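Local coordinates for protein lectin 2 (Agrocybe aegerita, PDB 4TQJ) that binds sugars as a fungal lectin that specifically recognises non-reducing terminal N-acetylglucosamine, on what is probably a beta-propeller fold, at residues Asp27-Ile31 against Pro40-Val44; Thr56-Leu62 against Pro391-Trp397; Ala288-Gly292 against Asp348-Asp352. The protein carries 1 engineered substitution. All blocks are in the same frame, centred on the assembly; numbering follows the deposited sequence.

Contact 1. Residues Asp27-Ile31 against Pro40-Val44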
ATOM      1  N   ASP A  27      -6.055   3.777  24.733  1.00 17.51           N
ATOM      2  CA  ASP A  27      -5.278   2.624  25.179  1.00 21.03           C
ATOM      3  C   ASP A  27      -4.112   2.305  24.250  1.00 21.54           C
ATOM      4  O   ASP A  27      -3.430   1.285  24.411  1.00 20.48           O
ATOM      5  CB  ASP A  27      -6.174   1.391  25.338  1.00 24.46           C
ATOM      6  CG  ASP A  27      -7.359   1.629  26.281  1.00 24.97           C
ATOM      7  OD1 ASP A  27      -7.232   2.377  27.273  1.00 26.11           O
ATOM      8  OD2 ASP A  27      -8.423   1.039  26.030  1.00 33.91           O
ATOM      9  N   GLY A  28      -3.879   3.174  23.276  1.00 18.72           N
ATOM     10  CA  GLY A  28      -2.763   2.986  22.371  1.00 19.62           C
ATOM     11  C   GLY A  28      -3.120   3.343  20.948  1.00 18.38           C
ATOM     12  O   GLY A  28      -4.224   3.803  20.670  1.00 21.22           O
ATOM     13  N   VAL A  29      -2.178   3.110  20.051  1.00 19.53           N
ATOM     14  CA  VAL A  29      -2.325   3.450  18.644  1.00 20.70           C
ATOM     15  C   VAL A  29      -3.205   2.431  17.926  1.00 20.61           C
ATOM     16  O   VAL A  29      -2.896   1.239  17.882  1.00 21.30           O
ATOM     17  CB  VAL A  29      -0.946   3.498  17.972  1.00 17.39           C
ATOM     18  CG1 VAL A  29      -1.054   3.993  16.529  1.00 18.86           C
ATOM     19  CG2 VAL A  29      -0.001   4.375  18.784  1.00 18.67           C
ATOM     20  N   VAL A  30      -4.316   2.906  17.374  1.00 19.12           N
ATOM     21  CA  VAL A  30      -5.232   2.051  16.638  1.00 16.09           C
ATOM     22  C   VAL A  30      -5.112   2.338  15.147  1.00 20.25           C
ATOM     23  O   VAL A  30      -5.261   3.479  14.726  1.00 18.29           O
ATOM     24  CB  VAL A  30      -6.679   2.290  17.078  1.00 17.65           C
ATOM     25  CG1 VAL A  30      -7.587   1.268  16.442  1.00 18.31           C
ATOM     26  CG2 VAL A  30      -6.772   2.231  18.600  1.00 19.16           C
ATOM     27  N   ILE A  31      -4.795   1.314  14.360  1.00 16.96           N
ATOM     28  CA  ILE A  31      -4.677   1.481  12.922  1.00 15.12           C
ATOM     29  C   ILE A  31      -5.931   0.988  12.230  1.00 16.46           C
ATOM     30  O   ILE A  31      -6.376  -0.137  12.466  1.00 18.94           O
ATOM     31  CB  ILE A  31      -3.469   0.707  12.341  1.00 20.70           C
ATOM     32  CG1 ILE A  31      -2.177   1.120  13.037  1.00 21.83           C
ATOM     33  CG2 ILE A  31      -3.351   0.949  10.840  1.00 24.76           C
ATOM     34  CD1 ILE A  31      -1.800   2.596  12.848  1.00 21.19           C
ATOM     35  N   PRO A  40     -10.327  -1.970  13.241  1.00 22.35           N
ATOM     36  CA  PRO A  40      -9.325  -1.250  14.031  1.00 22.08           C
ATOM     37  C   PRO A  40      -8.329  -2.251  14.602  1.00 23.67           C
ATOM     38  O   PRO A  40      -8.744  -3.291  15.102  1.00 27.40           O
ATOM     39  CB  PRO A  40     -10.153  -0.635  15.159  1.00 24.15           C
ATOM     40  CG  PRO A  40     -11.308  -1.580  15.332  1.00 28.25           C
ATOM     41  CD  PRO A  40     -11.627  -2.058  13.930  1.00 28.68           C
ATOM     42  N   PHE A  41      -7.039  -1.946  14.505  1.00 19.86           N
ATOM     43  CA  PHE A  41      -5.994  -2.840  14.977  1.00 21.85           C
ATOM     44  C   PHE A  41      -5.132  -2.133  16.017  1.00 21.25           C
ATOM     45  O   PHE A  41      -4.459  -1.149  15.715  1.00 20.35           O
ATOM     46  CB  PHE A  41      -5.145  -3.306  13.791  1.00 24.94           C
ATOM     47  CG  PHE A  41      -3.955  -4.132  14.176  1.00 27.30           C
ATOM     48  CD1 PHE A  41      -2.684  -3.781  13.739  1.00 34.28           C
ATOM     49  CD2 PHE A  41      -4.103  -5.271  14.956  1.00 33.22           C
ATOM     50  CE1 PHE A  41      -1.576  -4.550  14.080  1.00 31.15           C
ATOM     51  CE2 PHE A  41      -2.998  -6.042  15.311  1.00 31.37           C
ATOM     52  CZ  PHE A  41      -1.738  -5.680  14.875  1.00 32.42           C
ATOM     53  N   LEU A  42      -5.154  -2.627  17.251  1.00 24.74           N
ATOM     54  CA  LEU A  42      -4.319  -2.042  18.294  1.00 23.40           C
ATOM     55  C   LEU A  42      -2.853  -2.381  18.048  1.00 26.81           C
ATOM     56  O   LEU A  42      -2.375  -3.430  18.474  1.00 20.63           O
ATOM     57  CB  LEU A  42      -4.753  -2.526  19.671  1.00 28.46           C
ATOM     58  CG  LEU A  42      -3.998  -1.926  20.859  1.00 32.52           C
ATOM     59  CD1 LEU A  42      -4.127  -0.412  20.860  1.00 21.98           C
ATOM     60  CD2 LEU A  42      -4.513  -2.507  22.177  1.00 34.48           C
ATOM     61  N   ALA A  43      -2.140  -1.485  17.366  1.00 18.99           N
ATOM     62  CA  ALA A  43      -0.786  -1.786  16.905  1.00 24.07           C
ATOM     63  C   ALA A  43       0.331  -1.553  17.933  1.00 27.85           C
ATOM     64  O   ALA A  43       1.364  -2.221  17.873  1.00 25.65           O
ATOM     65  CB  ALA A  43      -0.485  -1.033  15.602  1.00 20.35           C
ATOM     66  N   VAL A  44       0.126  -0.612  18.857  1.00 21.19           N
ATOM     67  CA  VAL A  44       1.141  -0.252  19.849  1.00 21.76           C
ATOM     68  C   VAL A  44       0.497   0.219  21.144  1.00 23.40           C
ATOM     69  O   VAL A  44      -0.291   1.176  21.139  1.00 23.37           O
ATOM     70  CB  VAL A  44       2.047   0.902  19.346  1.00 23.05           C
ATOM     71  CG1 VAL A  44       3.033   1.320  20.433  1.00 22.34           C
ATOM     72  CG2 VAL A  44       2.779   0.497  18.087  1.00 22.92           C
TER
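V29, V30 and I31 pair antiparallel with V44, L42 and F41 respectively, in a hairpin carrying a beta bulge. I31 and F41 form a hydrogen-bonded pair, with I31 N reaching F41 O at 2.8 Å, almost straight (172°), while F41 N returns to I31 O. Beyond the non-hydrogen-bonded pair V30 and L42 the register slips by one. There V29 O accepts from A43 N at 2.9 Å, and V29 N gives to V44 O in the carbonyl plane. A43 is thus the extra residue, its CB fitting against I31 CG1 at 3.8 Å. V29 and V44 stand side by side on the same face, V29 CG2 being 4.1 Å from V44 CB; F24 and V22 of strand 20-25 touch V29 and I31, and F93 touches A43 and V44. F41 shares this face, but its ring leads away and packs on R16 of the second subunit.

The other face is uneven. V30 CG1, swung anti to its own N (chi1 -172°), presses on P40 CB at 3.4 Å, closer than usual carbon packing. L42 is exposed, yet its CD1 folds back to 3.6 Å from V29 O and is only loosely near V30 CG2 (4.4 Å), while the D27 carboxylate leads away. The hairpin is therefore held chiefly by backbone bonds and aliphatic contacts, and the bulge is accommodated without losing the bonds to either side.

Contact 2. Residues Thr56-Leu62 against Pro391-Trp397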
ATOM      1  N   THR A  56      -2.501  15.529  25.044  1.00 19.82           N
ATOM      2  CA  THR A  56      -2.616  16.482  23.953  1.00 22.74           C
ATOM      3  C   THR A  56      -2.096  17.852  24.380  1.00 23.84           C
ATOM      4  O   THR A  56      -1.716  18.661  23.538  1.00 22.32           O
ATOM      5  CB  THR A  56      -4.064  16.618  23.450  1.00 21.29           C
ATOM      6  OG1 THR A  56      -4.890  17.115  24.509  1.00 24.80           O
ATOM      7  CG2 THR A  56      -4.603  15.265  22.963  1.00 18.01           C
ATOM      8  N   THR A  57      -2.062  18.106  25.686  1.00 22.67           N
ATOM      9  CA  THR A  57      -1.639  19.418  26.172  1.00 23.87           C
ATOM     10  C   THR A  57      -0.125  19.543  26.256  1.00 24.28           C
ATOM     11  O   THR A  57       0.391  20.649  26.360  1.00 24.58           O
ATOM     12  CB  THR A  57      -2.225  19.755  27.553  1.00 19.28           C
ATOM     13  OG1 THR A  57      -1.837  18.748  28.488  1.00 22.77           O
ATOM     14  CG2 THR A  57      -3.736  19.828  27.493  1.00 25.29           C
ATOM     15  N   LYS A  58       0.587  18.420  26.212  1.00 20.19           N
ATOM     16  CA  LYS A  58       2.035  18.445  26.406  1.00 20.58           C
ATOM     17  C   LYS A  58       2.836  17.772  25.295  1.00 20.08           C
ATOM     18  O   LYS A  58       4.028  18.018  25.159  1.00 20.24           O
ATOM     19  CB  LYS A  58       2.412  17.779  27.736  1.00 22.78           C
ATOM     20  CG  LYS A  58       1.882  18.490  28.969  1.00 24.87           C
ATOM     21  CD  LYS A  58       2.277  17.756  30.260  1.00 31.50           C
ATOM     22  CE  LYS A  58       3.785  17.537  30.350  1.00 32.05           C
ATOM     23  NZ  LYS A  58       4.240  17.185  31.732  1.00 30.55           N
ATOM     24  N   HIS A  59       2.186  16.912  24.516  1.00 18.27           N
ATOM     25  CA  HIS A  59       2.904  16.090  23.559  1.00 18.80           C
ATOM     26  C   HIS A  59       2.352  16.204  22.148  1.00 15.40           C
ATOM     27  O   HIS A  59       1.221  16.638  21.943  1.00 18.85           O
ATOM     28  CB  HIS A  59       2.908  14.632  24.013  1.00 18.39           C
ATOM     29  CG  HIS A  59       3.264  14.459  25.453  1.00 21.66           C
ATOM     30  ND1 HIS A  59       2.371  13.977  26.390  1.00 21.28           N
ATOM     31  CD2 HIS A  59       4.408  14.726  26.129  1.00 23.51           C
ATOM     32  CE1 HIS A  59       2.952  13.949  27.575  1.00 23.09           C
ATOM     33  NE2 HIS A  59       4.189  14.395  27.445  1.00 26.47           N
ATOM     34  N   VAL A  60       3.175  15.792  21.192  1.00 17.83           N
ATOM     35  CA  VAL A  60       2.851  15.823  19.776  1.00 16.04           C
ATOM     36  C   VAL A  60       2.953  14.401  19.235  1.00 16.02           C
ATOM     37  O   VAL A  60       3.966  13.713  19.451  1.00 16.66           O
ATOM     38  CB  VAL A  60       3.823  16.772  19.020  1.00 16.13           C
ATOM     39  CG1 VAL A  60       3.625  16.695  17.519  1.00 11.46           C
ATOM     40  CG2 VAL A  60       3.627  18.192  19.504  1.00 18.88           C
ATOM     41  N   ARG A  61       1.907  13.946  18.546  1.00 11.90           N
ATOM     42  CA  ARG A  61       1.895  12.583  18.011  1.00 15.85           C
ATOM     43  C   ARG A  61       1.565  12.538  16.516  1.00 16.56           C
ATOM     44  O   ARG A  61       0.495  12.995  16.094  1.00 11.65           O
ATOM     45  CB  ARG A  61       0.920  11.720  18.820  1.00 17.09           C
ATOM     46  CG  ARG A  61       1.466  11.328  20.195  1.00 16.64           C
ATOM     47  CD  ARG A  61       0.373  10.801  21.112  1.00 14.27           C
ATOM     48  NE  ARG A  61      -0.475  11.877  21.633  1.00 15.81           N
ATOM     49  CZ  ARG A  61      -1.526  11.684  22.420  1.00 18.30           C
ATOM     50  NH1 ARG A  61      -1.857  10.448  22.782  1.00 17.80           N
ATOM     51  NH2 ARG A  61      -2.245  12.719  22.840  1.00 18.13           N
ATOM     52  N   LEU A  62       2.487  11.982  15.725  1.00 14.33           N
ATOM     53  CA  LEU A  62       2.410  12.054  14.271  1.00 12.44           C
ATOM     54  C   LEU A  62       2.763  10.726  13.598  1.00 16.77           C
ATOM     55  O   LEU A  62       3.061   9.748  14.276  1.00 13.88           O
ATOM     56  CB  LEU A  62       3.339  13.160  13.752  1.00 13.42           C
ATOM     57  CG  LEU A  62       3.102  14.592  14.276  1.00 17.32           C
ATOM     58  CD1 LEU A  62       4.270  15.495  13.923  1.00 12.67           C
ATOM     59  CD2 LEU A  62       1.785  15.175  13.773  1.00 13.23           C
ATOM     60  N   PRO A 391     -11.619  14.540  21.497  1.00 24.69           N
ATOM     61  CA  PRO A 391     -10.526  15.387  20.995  1.00 22.46           C
ATOM     62  C   PRO A 391      -9.589  15.834  22.111  1.00 24.55           C
ATOM     63  O   PRO A 391      -8.428  16.116  21.838  1.00 27.04           O
ATOM     64  CB  PRO A 391     -11.269  16.590  20.401  1.00 26.20           C
ATOM     65  CG  PRO A 391     -12.577  16.009  19.950  1.00 30.66           C
ATOM     66  CD  PRO A 391     -12.936  14.998  21.018  1.00 22.72           C
ATOM     67  N   GLU A 392     -10.075  15.879  23.350  1.00 21.75           N
ATOM     68  CA  GLU A 392      -9.225  16.279  24.467  1.00 25.78           C
ATOM     69  C   GLU A 392      -8.162  15.237  24.828  1.00 23.99           C
ATOM     70  O   GLU A 392      -7.106  15.571  25.383  1.00 22.35           O
ATOM     71  CB  GLU A 392     -10.072  16.582  25.709  1.00 28.23           C
ATOM     72  CG  GLU A 392     -10.932  17.809  25.586  1.00 30.87           C
ATOM     73  CD  GLU A 392     -12.214  17.561  24.809  1.00 39.12           C
ATOM     74  OE1 GLU A 392     -12.596  16.382  24.620  1.00 33.82           O
ATOM     75  OE2 GLU A 392     -12.841  18.556  24.380  1.00 44.10           O
ATOM     76  N   THR A 393      -8.445  13.979  24.503  1.00 23.45           N
ATOM     77  CA  THR A 393      -7.670  12.856  25.014  1.00 22.23           C
ATOM     78  C   THR A 393      -7.128  11.939  23.913  1.00 18.30           C
ATOM     79  O   THR A 393      -6.286  11.084  24.169  1.00 21.54           O
ATOM     80  CB  THR A 393      -8.554  12.010  25.940  1.00 21.70           C
ATOM     81  OG1 THR A 393      -9.739  11.636  25.231  1.00 20.87           O
ATOM     82  CG2 THR A 393      -8.964  12.818  27.165  1.00 26.68           C
ATOM     83  N   THR A 394      -7.627  12.101  22.695  1.00 18.41           N
ATOM     84  CA  THR A 394      -7.200  11.274  21.568  1.00 15.50           C
ATOM     85  C   THR A 394      -6.796  12.167  20.403  1.00 17.65           C
ATOM     86  O   THR A 394      -7.189  13.324  20.348  1.00 15.05           O
ATOM     87  CB  THR A 394      -8.318  10.339  21.088  1.00 18.34           C
ATOM     88  OG1 THR A 394      -9.459  11.114  20.681  1.00 17.11           O
ATOM     89  CG2 THR A 394      -8.718   9.354  22.201  1.00 17.91           C
ATOM     90  N   VAL A 395      -5.995  11.619  19.492  1.00 15.52           N
ATOM     91  CA  VAL A 395      -5.646  12.278  18.243  1.00 15.25           C
ATOM     92  C   VAL A 395      -5.956  11.301  17.119  1.00 18.77           C
ATOM     93  O   VAL A 395      -5.642  10.115  17.222  1.00 17.55           O
ATOM     94  CB  VAL A 395      -4.140  12.606  18.184  1.00 15.31           C
ATOM     95  CG1 VAL A 395      -3.811  13.403  16.912  1.00 13.01           C
ATOM     96  CG2 VAL A 395      -3.709  13.346  19.416  1.00 17.39           C
ATOM     97  N   CYS A 396      -6.597  11.778  16.060  1.00 15.65           N
ATOM     98  CA  CYS A 396      -6.798  10.954  14.871  1.00 16.33           C
ATOM     99  C   CYS A 396      -6.327  11.676  13.639  1.00 18.88           C
ATOM    100  O   CYS A 396      -6.564  12.876  13.474  1.00 19.00           O
ATOM    101  CB  CYS A 396      -8.272  10.640  14.659  1.00 23.60           C
ATOM    102  SG  CYS A 396      -8.934   9.503  15.808  1.00 26.69           S
ATOM    103  N   TRP A 397      -5.687  10.932  12.754  1.00 15.47           N
ATOM    104  CA  TRP A 397      -5.210  11.479  11.505  1.00 13.50           C
ATOM    105  C   TRP A 397      -5.572  10.515  10.379  1.00 18.41           C
ATOM    106  O   TRP A 397      -5.706   9.303  10.598  1.00 19.17           O
ATOM    107  CB  TRP A 397      -3.685  11.585  11.517  1.00 14.89           C
ATOM    108  CG  TRP A 397      -3.029  12.424  12.591  1.00 17.90           C
ATOM    109  CD1 TRP A 397      -2.123  11.991  13.526  1.00 15.34           C
ATOM    110  CD2 TRP A 397      -3.160  13.840  12.792  1.00 15.11           C
ATOM    111  NE1 TRP A 397      -1.699  13.042  14.299  1.00 13.27           N
ATOM    112  CE2 TRP A 397      -2.320  14.187  13.872  1.00 14.64           C
ATOM    113  CE3 TRP A 397      -3.911  14.845  12.169  1.00 16.78           C
ATOM    114  CZ2 TRP A 397      -2.215  15.492  14.344  1.00 18.03           C
ATOM    115  CZ3 TRP A 397      -3.809  16.139  12.639  1.00 13.91           C
ATOM    116  CH2 TRP A 397      -2.969  16.453  13.719  1.00 17.37           C
TER
HETATM  117  O   HOH W   1      -4.785  14.561  26.679  1.00 20.32           O
HETATM  118  O   HOH W   2      -4.547   9.201  23.606  1.00 17.89           O
HETATM  119  O   HOH W   3      -3.754  11.946  25.070  1.00 21.83           O
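The indole of W397 turns its edge to R61: NE1 donates to R61 O at 2.8 Å, nearly straight (165°), with the acceptor lying in the ring plane and the donor in the carbonyl plane. One indole face carries CG1 of V395, offset toward the rim, while L62 CD2 approaches obliquely, 4.1 Å from CZ2. V395 sets its other methyl, CG2, over a face of the R61 guanidinium, 3.8 Å from NH2, so the two methyls of one valine each touch a flat group.

R61 NH1 bonds to F47 O, and two waters, one on NH1 and one on NH2, both lead to T393 O; the second lies 2.8 Å from NH2. OG1 of T56 stands between the backbone N and the carbonyl carbon (chi1 62°), from where it donates to E392 O at 2.8 Å from above the carbonyl plane; a third water joins T56 N to the same oxygen.

Strands 60-64 and 395-399 are outer strands of two different sheets, and no backbone-to-backbone bond joins the two segments. F24 of strand 20-25 packs on R61, V395 and W397, whereas L62 touches F77 of strand 73-77 and L120 of strand 117-121.

Contact 3. Residues Ala288-Gly292 against Asp348-Asp352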
ATOM      1  N   ALA A 288      -8.655  20.732  -1.212  1.00 10.74           N
ATOM      2  CA  ALA A 288      -8.316  19.365  -1.602  1.00 13.76           C
ATOM      3  C   ALA A 288      -8.591  19.200  -3.084  1.00 13.44           C
ATOM      4  O   ALA A 288      -9.391  19.949  -3.648  1.00 14.47           O
ATOM      5  CB  ALA A 288      -9.131  18.366  -0.794  1.00 12.73           C
ATOM      6  N   ASP A 289      -7.933  18.233  -3.725  1.00 12.91           N
ATOM      7  CA  ASP A 289      -8.155  18.018  -5.153  1.00 13.84           C
ATOM      8  C   ASP A 289      -9.360  17.120  -5.368  1.00 14.69           C
ATOM      9  O   ASP A 289      -9.281  15.908  -5.162  1.00 14.97           O
ATOM     10  CB  ASP A 289      -6.918  17.416  -5.841  1.00 14.26           C
ATOM     11  CG  ASP A 289      -7.103  17.285  -7.348  1.00 15.42           C
ATOM     12  OD1 ASP A 289      -8.190  17.645  -7.841  1.00 14.94           O
ATOM     13  OD2 ASP A 289      -6.172  16.834  -8.040  1.00 15.82           O
ATOM     14  N   LEU A 290     -10.484  17.709  -5.764  1.00 13.74           N
ATOM     15  CA  LEU A 290     -11.711  16.930  -5.899  1.00 14.64           C
ATOM     16  C   LEU A 290     -11.943  16.452  -7.325  1.00 12.39           C
ATOM     17  O   LEU A 290     -12.941  15.805  -7.592  1.00 15.27           O
ATOM     18  CB  LEU A 290     -12.934  17.711  -5.393  1.00 12.67           C
ATOM     19  CG  LEU A 290     -13.329  17.514  -3.924  1.00 14.26           C
ATOM     20  CD1 LEU A 290     -12.202  17.908  -2.960  1.00 14.26           C
ATOM     21  CD2 LEU A 290     -14.598  18.311  -3.610  1.00 17.94           C
ATOM     22  N   THR A 291     -11.012  16.748  -8.233  1.00 13.74           N
ATOM     23  CA  THR A 291     -11.216  16.371  -9.625  1.00 15.48           C
ATOM     24  C   THR A 291     -10.045  15.650 -10.291  1.00 18.75           C
ATOM     25  O   THR A 291     -10.098  15.352 -11.479  1.00 19.08           O
ATOM     26  CB  THR A 291     -11.595  17.578 -10.467  1.00 18.36           C
ATOM     27  OG1 THR A 291     -10.538  18.537 -10.404  1.00 15.93           O
ATOM     28  CG2 THR A 291     -12.913  18.201  -9.946  1.00 17.99           C
ATOM     29  N   GLY A 292      -8.994  15.359  -9.532  1.00 16.03           N
ATOM     30  CA  GLY A 292      -7.885  14.594 -10.067  1.00 14.80           C
ATOM     31  C   GLY A 292      -7.017  15.346 -11.054  1.00 18.57           C
ATOM     32  O   GLY A 292      -6.218  14.740 -11.763  1.00 16.25           O
ATOM     33  N   ASP A 348      -8.404   7.404  -7.071  1.00 14.98           N
ATOM     34  CA  ASP A 348      -8.677   8.103  -8.318  1.00 17.03           C
ATOM     35  C   ASP A 348      -8.220   9.577  -8.312  1.00 16.33           C
ATOM     36  O   ASP A 348      -8.466  10.299  -9.265  1.00 15.92           O
ATOM     37  CB  ASP A 348     -10.159   7.983  -8.705  1.00 14.59           C
ATOM     38  CG  ASP A 348     -11.066   8.829  -7.822  1.00 16.84           C
ATOM     39  OD1 ASP A 348     -10.611   9.255  -6.738  1.00 17.32           O
ATOM     40  OD2 ASP A 348     -12.231   9.060  -8.209  1.00 17.38           O
ATOM     41  N   GLY A 349      -7.549  10.017  -7.248  1.00 13.91           N
ATOM     42  CA  GLY A 349      -7.079  11.401  -7.165  1.00 14.24           C
ATOM     43  C   GLY A 349      -8.166  12.445  -6.917  1.00 15.44           C
ATOM     44  O   GLY A 349      -7.914  13.654  -6.953  1.00 15.23           O
ATOM     45  N   CYS A 350      -9.383  11.980  -6.661  1.00 13.64           N
ATOM     46  CA  CYS A 350     -10.494  12.879  -6.367  1.00 15.21           C
ATOM     47  C   CYS A 350     -10.921  12.663  -4.921  1.00 13.90           C
ATOM     48  O   CYS A 350     -11.335  11.564  -4.550  1.00 11.56           O
ATOM     49  CB  CYS A 350     -11.656  12.618  -7.328  1.00 16.36           C
ATOM     50  SG  CYS A 350     -11.149  12.736  -9.053  1.00 16.82           S
ATOM     51  N   ALA A 351     -10.784  13.700  -4.097  1.00 15.37           N
ATOM     52  CA  ALA A 351     -10.904  13.511  -2.652  1.00 11.97           C
ATOM     53  C   ALA A 351     -12.296  13.093  -2.214  1.00 14.25           C
ATOM     54  O   ALA A 351     -13.305  13.596  -2.707  1.00 12.83           O
ATOM     55  CB  ALA A 351     -10.432  14.733  -1.882  1.00 12.28           C
ATOM     56  N   ASP A 352     -12.338  12.172  -1.262  1.00 11.60           N
ATOM     57  CA  ASP A 352     -13.595  11.702  -0.743  1.00 12.40           C
ATOM     58  C   ASP A 352     -13.808  12.342   0.618  1.00 15.51           C
ATOM     59  O   ASP A 352     -12.934  13.071   1.123  1.00 12.30           O
ATOM     60  CB  ASP A 352     -13.568  10.172  -0.646  1.00 15.33           C
ATOM     61  CG  ASP A 352     -13.101   9.533  -1.938  1.00 12.76           C
ATOM     62  OD1 ASP A 352     -13.846   9.642  -2.930  1.00 15.60           O
ATOM     63  OD2 ASP A 352     -11.984   8.962  -1.988  1.00 13.68           O
TER
HETATM   64  O   HOH W   4      -5.253  14.295  -7.151  1.00 15.11           O
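The torsions of C350 and D289 send the two side chains different ways: SG across to the facing loop, the carboxylate back over its own turn. With chi1 of C350 at -55°, SG lies anti to the carbonyl carbon and reaches the peptide joining T291 and G292, 3.4 Å from T291 C and 3.4 Å from G292 N. With chi1 of D289 at -176°, its carboxylate folds over the turn that follows, where OD1 accepts from T291 N at 3.0 Å, met from above the carboxylate plane; this is an Asx turn, with a second, weak bond from G292 N. D348 likewise makes an Asx turn, OD1 accepting from C350 N, though with a different rotamer (chi1 73°).

A direct backbone bond between the loops runs from A351 N to D289 O, 2.9 Å long, the donor tilted from the carbonyl plane. G349 O comes within 3.2 Å of that same D289 O, two acceptors with no proton to share. A water bridges D289 OD2 (2.8 Å) and G349 O (2.7 Å), donating to both. D289 OD2 also takes the N-H of G294. Next to the backbone bond the contact is apolar: L290 CD1 sits 3.8 Å from A351 CB, with A288 CB nearby and V342 of strand 339-343 touching all three residues.

The amide of N366 bonds to both L290 O and A351 O, adding a shared donor to the junction between consecutive sheets. The chemistry is thus mainly that of carboxylates and backbone N-H groups shaping two turns, with a small aliphatic patch and one cysteine sulfur packed against the facing peptide.

In the fold
From the N terminus, contact 1 comes first, closing the short hairpin of strands 28-32 and 41-44. The next strand, 60-64, opens contact 2, whose partner 391-397 lies near the C terminus, so this contact encloses most of the chain. Contact 3 is nested inside that span and joins loops of two successive four-stranded sheets, on the opposite side of the chain's centre from contact 2. The sheet of contact 1 also holds strand 395-399, paired with strand 20-25, and contact 2 joins it to the following sheet at its outer strand 60-64. This N- and C-terminal pairing is consistent with the closing of a beta-propeller ring. Nearest atoms of contacts 2 and 3 are about 12 Å apart.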